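Local coordinates for protein tryptophan--tRNA ligase (Mycoplasma pneumoniae, PDB 2YY5) that probably catalyses the ATP-dependent attachment of tryptophan to its cognate tRNA, working as a homodimeric class I aminoacyl-tRNA synthetase, at residues 222-225 with 226-230; 239-242 with 243-247; 263-266 with 267-270; 276-279 with 280-284. The protein carries 1 engineered substitution. All blocks are in the same frame, centred on the assembly; numbering follows the deposited sequence.

Contact 1 of 4, residues 222-225 with 226-230; sequences VVVK and KIRQA
Lys226 lies one helical turn beyond Val222, and the two side chains run side by side in the same direction. The backbone N of Lys226 gives Val222 O a nearly straight hydrogen bond of 3.0 Å. Lys226 CG sits beside its own backbone N (chi1 -69°) and the chain stays extended, which lays its methylenes along Val222, with Lys226 CE 3.5 Å from Val222 CG1. Lysine suits this buried place because its methylene flank is apolar while NZ reaches a salt bridge with Asp218 and the carbonyl oxygens of Gln210 and Val213.

Ile227 comes next, its N bonded to Val223 O at 3.2 Å. Its CD1 meets the Val223 methyl CG1 at 3.5 Å, and both branched residues pack on helix 284-308, Val223 touching Thr295 and Leu299, Ile227 touching Thr292. This is the i to i+4 pattern of an alpha-helix, here near the end of helix 220-228. The helix follows the KMSKS region in sequence and belongs to the helical part that, as in related enzymes, probably contributes to anticodon recognition.

Arg228 N bonds to Val224 O at 3.1 Å. Its exposed chain folds at chi2 and chi3, bringing Arg228 NH1 to 3.9 Å from Val224 CG1. Gln229 N closes the last such bond on Lys225 O at 3.2 Å, more bent than the others (137°), while its amide OE1 lies 3.6 Å from Lys225 CG. Ala230 N turns back to Ile227 O as the chain leaves the helix, and Lys288 NZ donates to both Arg228 O and Ala230 O.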
loop_
_atom_site.group_PDB
_atom_site.type_symbol
_atom_site.label_atom_id
_atom_site.label_comp_id
_atom_site.label_asym_id
_atom_site.label_seq_id
_atom_site.Cartn_x
_atom_site.Cartn_y
_atom_site.Cartn_z
ATOM N N VAL B 222 -26.867 31.143 4.063
ATOM C CA VAL B 222 -26.264 30.302 5.083
ATOM C C VAL B 222 -24.978 30.969 5.583
ATOM O O VAL B 222 -24.723 31.012 6.785
ATOM C CB VAL B 222 -25.985 28.883 4.535
ATOM C CG1 VAL B 222 -25.303 28.032 5.597
ATOM C CG2 VAL B 222 -27.304 28.236 4.105
ATOM N N VAL B 223 -24.186 31.509 4.660
ATOM C CA VAL B 223 -22.952 32.206 5.023
ATOM C C VAL B 223 -23.278 33.371 5.965
ATOM O O VAL B 223 -22.561 33.614 6.946
ATOM C CB VAL B 223 -22.232 32.767 3.772
ATOM C CG1 VAL B 223 -21.043 33.610 4.193
ATOM C CG2 VAL B 223 -21.781 31.624 2.869
ATOM N N VAL B 224 -24.365 34.084 5.660
ATOM C CA VAL B 224 -24.812 35.211 6.477
ATOM C C VAL B 224 -25.124 34.780 7.909
ATOM O O VAL B 224 -24.638 35.392 8.866
ATOM C CB VAL B 224 -26.077 35.877 5.885
ATOM C CG1 VAL B 224 -26.699 36.826 6.900
ATOM C CG2 VAL B 224 -25.717 36.653 4.636
ATOM N N LYS B 225 -25.927 33.729 8.060
ATOM C CA LYS B 225 -26.289 33.260 9.395
ATOM C C LYS B 225 -25.086 32.765 10.208
ATOM O O LYS B 225 -24.928 33.106 11.385
ATOM C CB LYS B 225 -27.331 32.137 9.307
ATOM C CG LYS B 225 -27.914 31.727 10.667
ATOM C CD LYS B 225 -28.640 30.377 10.622
ATOM C CE LYS B 225 -27.656 29.209 10.496
ATOM N NZ LYS B 225 -28.324 27.868 10.515
ATOM N N LYS B 226 -24.236 31.961 9.579
ATOM C CA LYS B 226 -23.074 31.403 10.264
ATOM C C LYS B 226 -22.125 32.444 10.828
ATOM O O LYS B 226 -21.636 32.304 11.948
ATOM C CB LYS B 226 -22.306 30.475 9.321
ATOM C CG LYS B 226 -23.057 29.214 8.988
ATOM C CD LYS B 226 -22.246 28.288 8.122
ATOM C CE LYS B 226 -22.987 26.978 7.955
ATOM N NZ LYS B 226 -22.215 26.009 7.157
ATOM N N ILE B 227 -21.866 33.485 10.046
ATOM C CA ILE B 227 -20.958 34.534 10.464
ATOM C C ILE B 227 -21.582 35.409 11.539
ATOM O O ILE B 227 -20.916 35.773 12.513
ATOM C CB ILE B 227 -20.519 35.361 9.243
ATOM C CG1 ILE B 227 -19.642 34.482 8.341
ATOM C CG2 ILE B 227 -19.756 36.594 9.679
ATOM C CD1 ILE B 227 -19.431 35.009 6.947
ATOM N N ARG B 228 -22.864 35.722 11.382
ATOM C CA ARG B 228 -23.565 36.543 12.361
ATOM C C ARG B 228 -23.517 35.899 13.738
ATOM O O ARG B 228 -23.559 36.586 14.750
ATOM C CB ARG B 228 -25.025 36.716 11.966
ATOM C CG ARG B 228 -25.807 37.595 12.926
ATOM C CD ARG B 228 -25.881 39.004 12.394
ATOM N NE ARG B 228 -26.564 39.007 11.103
ATOM C CZ ARG B 228 -26.728 40.079 10.337
ATOM N NH1 ARG B 228 -27.365 39.974 9.179
ATOM N NH2 ARG B 228 -26.253 41.252 10.727
ATOM N N GLN B 229 -23.439 34.573 13.761
ATOM C CA GLN B 229 -23.408 33.807 15.005
ATOM C C GLN B 229 -21.999 33.441 15.465
ATOM O O GLN B 229 -21.836 32.747 16.472
ATOM C CB GLN B 229 -24.187 32.501 14.844
ATOM C CG GLN B 229 -25.587 32.616 14.289
ATOM C CD GLN B 229 -26.144 31.250 13.934
ATOM O OE1 GLN B 229 -25.593 30.541 13.086
ATOM N NE2 GLN B 229 -27.231 30.866 14.590
ATOM N N ALA B 230 -20.985 33.874 14.722
ATOM C CA ALA B 230 -19.603 33.558 15.081
ATOM C C ALA B 230 -19.328 33.974 16.517
ATOM O O ALA B 230 -19.570 35.122 16.893
ATOM C CB ALA B 230 -18.632 34.268 14.133
#

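Contact 2 of 4, residues 239-242 with 243-247; sequences RFAS and KTQPG. Engineered in segment 239-242: Ser242 (natural residue Pro).
Ala241 and Gln245 meet through the backbone: Gln245 N donates a nearly straight hydrogen bond to Ala241 O at 2.7 Å, and this bond closes a tight turn just ahead of helix 246-259. Thr244 N only assists, with a weak bond to the same Ala241 O at 3.0 Å. The methyl of Ala241 meets the far limb of the turn, its CB 3.3 Å from Thr244 OG1. That hydroxyl stands between the backbone N and the carbonyl carbon of Thr244 (chi1 55°), the rotation that carries it back over the alanine methyl.

Arg239 has its CG in the same kind of position (chi1 62°), and a bend at chi3 swings the guanidinium over to the end of Gln245. The amide reaches the guanidinium at its edge, close to its plane, and the two planes stand 77° apart. Gln245 runs extended beyond CG, which carries its amide to Arg239. The CB of Ser242, an engineered residue, points away from 243-247 overall, while Ser242 O lies 3.7 Å from Pro246 CD.

Gln245 is the N-cap, and Pro246, which has no N-H to give, occupies the first helical position, where none is needed. Thr249 OG1 on the first turn bonds to Ala241 N and Gln245 O, and Phe240 packs on Thr249, Leu252 and Thr253, fastening the loop that follows helix 220-228 along helix 246-259.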
loop_
_atom_site.group_PDB
_atom_site.type_symbol
_atom_site.label_atom_id
_atom_site.label_comp_id
_atom_site.label_asym_id
_atom_site.label_seq_id
_atom_site.Cartn_x
_atom_site.Cartn_y
_atom_site.Cartn_z
ATOM N N ARG B 239 -8.969 43.524 17.276
ATOM C CA ARG B 239 -7.531 43.538 17.052
ATOM C C ARG B 239 -7.071 42.100 16.880
ATOM O O ARG B 239 -7.843 41.168 17.117
ATOM C CB ARG B 239 -6.821 44.137 18.261
ATOM C CG ARG B 239 -7.034 43.345 19.543
ATOM C CD ARG B 239 -6.277 43.975 20.682
ATOM N NE ARG B 239 -7.069 44.017 21.904
ATOM C CZ ARG B 239 -6.938 44.958 22.833
ATOM N NH1 ARG B 239 -6.047 45.928 22.670
ATOM N NH2 ARG B 239 -7.705 44.936 23.917
ATOM N N PHE B 240 -5.817 41.919 16.477
ATOM C CA PHE B 240 -5.269 40.580 16.307
ATOM C C PHE B 240 -4.670 40.080 17.618
ATOM O O PHE B 240 -3.614 40.541 18.047
ATOM C CB PHE B 240 -4.191 40.561 15.217
ATOM C CG PHE B 240 -4.722 40.791 13.830
ATOM C CD1 PHE B 240 -4.967 42.081 13.364
ATOM C CD2 PHE B 240 -4.987 39.713 12.988
ATOM C CE1 PHE B 240 -5.470 42.295 12.076
ATOM C CE2 PHE B 240 -5.488 39.913 11.700
ATOM C CZ PHE B 240 -5.730 41.206 11.243
ATOM N N ALA B 241 -5.347 39.134 18.258
ATOM C CA ALA B 241 -4.857 38.582 19.517
ATOM C C ALA B 241 -5.204 37.110 19.620
ATOM O O ALA B 241 -5.977 36.705 20.482
ATOM C CB ALA B 241 -5.449 39.344 20.700
ATOM N N SER B 242 -4.615 36.313 18.736
ATOM C CA SER B 242 -4.862 34.882 18.718
ATOM C C SER B 242 -5.008 34.293 20.116
ATOM O O SER B 242 -6.016 33.664 20.430
ATOM C CB SER B 242 -3.728 34.164 17.978
ATOM O OG SER B 242 -2.492 34.296 18.657
ATOM N N LYS B 243 -4.004 34.520 20.955
ATOM C CA LYS B 243 -3.980 33.988 22.309
ATOM C C LYS B 243 -5.148 34.346 23.229
ATOM O O LYS B 243 -5.654 33.483 23.945
ATOM C CB LYS B 243 -2.658 34.376 22.978
ATOM C CG LYS B 243 -1.421 33.758 22.329
ATOM C CD LYS B 243 -1.484 32.232 22.363
ATOM C CE LYS B 243 -0.261 31.591 21.714
ATOM N NZ LYS B 243 -0.332 30.099 21.748
ATOM N N THR B 244 -5.588 35.602 23.213
ATOM C CA THR B 244 -6.676 36.024 24.093
ATOM C C THR B 244 -8.064 36.176 23.474
ATOM O O THR B 244 -9.070 36.059 24.177
ATOM C CB THR B 244 -6.320 37.337 24.798
ATOM O OG1 THR B 244 -5.983 38.331 23.822
ATOM C CG2 THR B 244 -5.144 37.124 25.727
ATOM N N GLN B 245 -8.127 36.454 22.175
ATOM C CA GLN B 245 -9.412 36.599 21.491
ATOM C C GLN B 245 -9.425 35.781 20.200
ATOM O O GLN B 245 -9.466 36.336 19.098
ATOM C CB GLN B 245 -9.671 38.064 21.186
ATOM C CG GLN B 245 -9.594 38.925 22.410
ATOM C CD GLN B 245 -9.837 40.378 22.103
ATOM O OE1 GLN B 245 -10.960 40.780 21.801
ATOM N NE2 GLN B 245 -8.781 41.178 22.166
ATOM N N PRO B 246 -9.403 34.441 20.325
ATOM C CA PRO B 246 -9.407 33.549 19.163
ATOM C C PRO B 246 -10.500 33.859 18.149
ATOM O O PRO B 246 -10.227 33.955 16.954
ATOM C CB PRO B 246 -9.549 32.166 19.796
ATOM C CG PRO B 246 -10.287 32.444 21.059
ATOM C CD PRO B 246 -9.589 33.667 21.564
ATOM N N GLY B 247 -11.730 34.020 18.628
ATOM C CA GLY B 247 -12.845 34.320 17.742
ATOM C C GLY B 247 -12.637 35.569 16.901
ATOM O O GLY B 247 -12.545 35.491 15.679
#

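Contact 3 of 4, residues 263-266 with 267-270; sequences VNQS and LTNQ
Asn264 O receives the backbone N of Thr268 at 2.8 Å, in a hydrogen bond that is close to straight and opens helix 265-271. Asn264 is the N-cap residue. Its backbone takes a left-handed conformation with positive phi, which asparagine tolerates better than most residues. The side chain does not cap: OD1 accepts from Asn297 ND2, while its own ND2 gives to the carbonyls of Leu258 and Ala294, so this buried amide is used up in tying the helix start to its neighbours.

One residue further on, Asn269 N bonds to Gln265 O at 3.0 Å, and the same pair is joined a second time through the side chains. Gln265 NE2 donates to Asn269 OD1 at 2.9 Å, a bent bond (143°) between amides whose planes are 82° apart. Gln265 CB points away from 267-270, but the chain folds at chi2 (65°) and brings the amide back along the helix. Such a polar pair, four residues apart on an exposed flank, suits a surface that meets solvent. Gln270 N completes the series on Ser266 O at 2.9 Å, and the short Ser266 side chain lies on the exposed side as well.

The inward side is different in kind. Leu267 packs against Leu259, Glu293 and Ala294, and Thr268 also touches Leu259. Helix 265-271 is thus a short surface helix whose buried flank rests on helix 246-259 and on the long helix 284-308.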
loop_
_atom_site.group_PDB
_atom_site.type_symbol
_atom_site.label_atom_id
_atom_site.label_comp_id
_atom_site.label_asym_id
_atom_site.label_seq_id
_atom_site.Cartn_x
_atom_site.Cartn_y
_atom_site.Cartn_z
ATOM N N VAL B 263 -12.381 40.467 -6.421
ATOM C CA VAL B 263 -13.710 40.807 -5.939
ATOM C C VAL B 263 -13.336 41.329 -4.549
ATOM O O VAL B 263 -12.334 40.895 -3.987
ATOM C CB VAL B 263 -14.606 39.555 -5.813
ATOM C CG1 VAL B 263 -16.051 39.968 -5.576
ATOM C CG2 VAL B 263 -14.500 38.716 -7.070
ATOM N N ASN B 264 -14.108 42.251 -3.996
ATOM C CA ASN B 264 -13.778 42.816 -2.689
ATOM C C ASN B 264 -12.801 43.990 -2.826
ATOM O O ASN B 264 -12.313 44.529 -1.829
ATOM C CB ASN B 264 -13.168 41.760 -1.753
ATOM C CG ASN B 264 -14.146 40.655 -1.397
ATOM O OD1 ASN B 264 -15.351 40.785 -1.613
ATOM N ND2 ASN B 264 -13.630 39.563 -0.834
ATOM N N GLN B 265 -12.510 44.382 -4.061
ATOM C CA GLN B 265 -11.617 45.511 -4.308
ATOM C C GLN B 265 -12.191 46.758 -3.636
ATOM O O GLN B 265 -11.483 47.498 -2.954
ATOM C CB GLN B 265 -11.498 45.774 -5.809
ATOM C CG GLN B 265 -10.549 46.888 -6.164
ATOM C CD GLN B 265 -9.124 46.549 -5.795
ATOM O OE1 GLN B 265 -8.585 45.537 -6.240
ATOM N NE2 GLN B 265 -8.504 47.392 -4.978
ATOM N N SER B 266 -13.485 46.980 -3.847
ATOM C CA SER B 266 -14.179 48.126 -3.285
ATOM C C SER B 266 -14.228 48.012 -1.782
ATOM O O SER B 266 -14.110 49.006 -1.070
ATOM C CB SER B 266 -15.606 48.200 -3.821
ATOM O OG SER B 266 -15.613 48.219 -5.235
ATOM N N LEU B 267 -14.411 46.790 -1.299
ATOM C CA LEU B 267 -14.487 46.564 0.131
ATOM C C LEU B 267 -13.147 46.920 0.781
ATOM O O LEU B 267 -13.112 47.661 1.761
ATOM C CB LEU B 267 -14.850 45.105 0.421
ATOM C CG LEU B 267 -15.613 44.801 1.715
ATOM C CD1 LEU B 267 -15.598 43.305 1.974
ATOM C CD2 LEU B 267 -14.986 45.528 2.882
ATOM N N THR B 268 -12.043 46.416 0.232
ATOM C CA THR B 268 -10.739 46.710 0.814
ATOM C C THR B 268 -10.374 48.194 0.687
ATOM O O THR B 268 -9.698 48.754 1.553
ATOM C CB THR B 268 -9.618 45.822 0.200
ATOM O OG1 THR B 268 -8.378 46.094 0.868
ATOM C CG2 THR B 268 -9.462 46.081 -1.293
ATOM N N ASN B 269 -10.829 48.835 -0.383
ATOM C CA ASN B 269 -10.554 50.255 -0.568
ATOM C C ASN B 269 -11.307 51.030 0.508
ATOM O O ASN B 269 -10.746 51.893 1.180
ATOM C CB ASN B 269 -11.006 50.704 -1.955
ATOM C CG ASN B 269 -10.029 50.309 -3.038
ATOM O OD1 ASN B 269 -9.363 49.278 -2.943
ATOM N ND2 ASN B 269 -9.941 51.123 -4.083
ATOM N N GLN B 270 -12.581 50.703 0.669
ATOM C CA GLN B 270 -13.432 51.338 1.661
ATOM C C GLN B 270 -12.878 51.144 3.076
ATOM O O GLN B 270 -13.134 51.954 3.968
ATOM C CB GLN B 270 -14.847 50.752 1.548
ATOM C CG GLN B 270 -15.664 50.722 2.837
ATOM C CD GLN B 270 -16.966 49.943 2.685
ATOM O OE1 GLN B 270 -17.677 49.691 3.664
ATOM N NE2 GLN B 270 -17.286 49.563 1.450
#

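Contact 4 of 4, residues 276-279 with 280-284; sequences EAYF and STKSY
Tyr278 and Lys282 cross, with the lysine lying over one face of the tyrosine ring. Lys282 CE forms a CH-pi contact, 3.6 Å from the centroid of the Tyr278 ring and 28° off the normal, displaced toward the phenol end; Lys282 CD follows at 3.4 Å from Tyr278 CE2. Lys282 has its chain extended up to CE, and the bend at chi4 (-63°) turns NZ off the line of the methylenes that lie on the ring. An aliphatic flank beneath a charged tip makes lysine a good cover for a ring near the surface.

Phe279 is turned with its face to the rim of Tyr278, Tyr278 CD2 lying 3.6 Å above the plane of the Phe279 ring and over its centre. Unlike Tyr278, the phenylalanine is buried, packing on Leu255 and Ile238.

The backbone sets this up by reversing: Lys282 N bonds to Phe279 O at 3.1 Å, from above the carbonyl plane, and Ser280 N makes a weak bond to Ala277 O. The turn leads from helix 275-278 to a serine N-cap at the start of helix 284-308, where Ser283 N bonds to Asp286 OD1 and Ser283 OG bonds weakly to Leu285 N.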
loop_
_atom_site.group_PDB
_atom_site.type_symbol
_atom_site.label_atom_id
_atom_site.label_comp_id
_atom_site.label_asym_id
_atom_site.label_seq_id
_atom_site.Cartn_x
_atom_site.Cartn_y
_atom_site.Cartn_z
ATOM N N GLU B 276 -7.164 47.297 12.057
ATOM C CA GLU B 276 -7.335 47.613 13.464
ATOM C C GLU B 276 -7.739 49.071 13.626
ATOM O O GLU B 276 -8.589 49.393 14.467
ATOM C CB GLU B 276 -6.050 47.341 14.253
ATOM C CG GLU B 276 -5.720 45.866 14.425
ATOM C CD GLU B 276 -4.818 45.615 15.620
ATOM O OE1 GLU B 276 -4.373 44.459 15.818
ATOM O OE2 GLU B 276 -4.560 46.583 16.369
ATOM N N ALA B 277 -7.132 49.949 12.828
ATOM C CA ALA B 277 -7.453 51.375 12.895
ATOM C C ALA B 277 -8.890 51.616 12.423
ATOM O O ALA B 277 -9.611 52.437 12.984
ATOM C CB ALA B 277 -6.474 52.182 12.041
ATOM N N TYR B 278 -9.305 50.890 11.394
ATOM C CA TYR B 278 -10.652 51.027 10.866
ATOM C C TYR B 278 -11.708 50.570 11.878
ATOM O O TYR B 278 -12.697 51.263 12.127
ATOM C CB TYR B 278 -10.800 50.204 9.582
ATOM C CG TYR B 278 -12.195 50.267 9.007
ATOM C CD1 TYR B 278 -12.583 51.322 8.184
ATOM C CD2 TYR B 278 -13.151 49.309 9.342
ATOM C CE1 TYR B 278 -13.890 51.426 7.714
ATOM C CE2 TYR B 278 -14.456 49.407 8.880
ATOM C CZ TYR B 278 -14.820 50.467 8.066
ATOM O OH TYR B 278 -16.119 50.569 7.617
ATOM N N PHE B 279 -11.505 49.390 12.450
ATOM C CA PHE B 279 -12.459 48.851 13.411
ATOM C C PHE B 279 -12.280 49.445 14.795
ATOM O O PHE B 279 -12.978 49.081 15.748
ATOM C CB PHE B 279 -12.335 47.330 13.449
ATOM C CG PHE B 279 -12.875 46.670 12.223
ATOM C CD1 PHE B 279 -14.249 46.601 12.014
ATOM C CD2 PHE B 279 -12.017 46.180 11.241
ATOM C CE1 PHE B 279 -14.765 46.058 10.843
ATOM C CE2 PHE B 279 -12.523 45.636 10.066
ATOM C CZ PHE B 279 -13.899 45.576 9.865
ATOM N N SER B 280 -11.344 50.381 14.881
ATOM C CA SER B 280 -11.034 51.064 16.124
ATOM C C SER B 280 -12.282 51.628 16.810
ATOM O O SER B 280 -12.422 51.534 18.032
ATOM C CB SER B 280 -10.045 52.193 15.845
ATOM O OG SER B 280 -9.290 52.503 16.997
ATOM N N THR B 281 -13.189 52.205 16.022
ATOM C CA THR B 281 -14.407 52.800 16.566
ATOM C C THR B 281 -15.678 52.034 16.212
ATOM O O THR B 281 -16.776 52.590 16.286
ATOM C CB THR B 281 -14.597 54.245 16.050
ATOM O OG1 THR B 281 -14.913 54.215 14.650
ATOM C CG2 THR B 281 -13.328 55.057 16.260
ATOM N N LYS B 282 -15.543 50.767 15.840
ATOM C CA LYS B 282 -16.712 49.983 15.451
ATOM C C LYS B 282 -16.963 48.744 16.305
ATOM O O LYS B 282 -16.089 48.299 17.051
ATOM C CB LYS B 282 -16.583 49.607 13.973
ATOM C CG LYS B 282 -16.393 50.831 13.093
ATOM C CD LYS B 282 -16.131 50.483 11.653
ATOM C CE LYS B 282 -15.933 51.751 10.833
ATOM N NZ LYS B 282 -17.145 52.605 10.824
ATOM N N SER B 283 -18.169 48.195 16.185
ATOM C CA SER B 283 -18.576 47.021 16.955
ATOM C C SER B 283 -18.206 45.705 16.293
ATOM O O SER B 283 -17.836 45.668 15.118
ATOM C CB SER B 283 -20.085 47.035 17.160
ATOM O OG SER B 283 -20.745 46.814 15.928
ATOM N N TYR B 284 -18.311 44.624 17.062
ATOM C CA TYR B 284 -18.017 43.290 16.550
ATOM C C TYR B 284 -18.999 42.990 15.419
ATOM O O TYR B 284 -18.690 42.256 14.479
ATOM C CB TYR B 284 -18.177 42.242 17.655
ATOM C CG TYR B 284 -17.033 42.169 18.651
ATOM C CD1 TYR B 284 -17.055 41.238 19.690
ATOM C CD2 TYR B 284 -15.911 42.993 18.530
ATOM C CE1 TYR B 284 -15.994 41.121 20.579
ATOM C CE2 TYR B 284 -14.842 42.884 19.414
ATOM C CZ TYR B 284 -14.889 41.941 20.435
ATOM O OH TYR B 284 -13.824 41.799 21.301
#

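All four contacts are local, and all belong to the helical region that follows the KMSKS region. Contacts 1 and 3 are partly buried and helical; each turns an apolar flank to helix 284-308, but contact 1 adds a buried lysine salt bridge, whereas contact 3 adds a pair of surface amides. Contacts 2 and 4 lie at the surface where helices begin or end, and rely on turn bonds, with an arginine guanidinium met at its edge by an amide in contact 2 and a tyrosine face covered by lysine methylenes in contact 4. These two touch: Phe240 N probably bonds to Glu276 OE1 at 3.0 Å. Contact 3 meets contact 4 through Gln270 and Tyr278, while contact 1 touches none of the others.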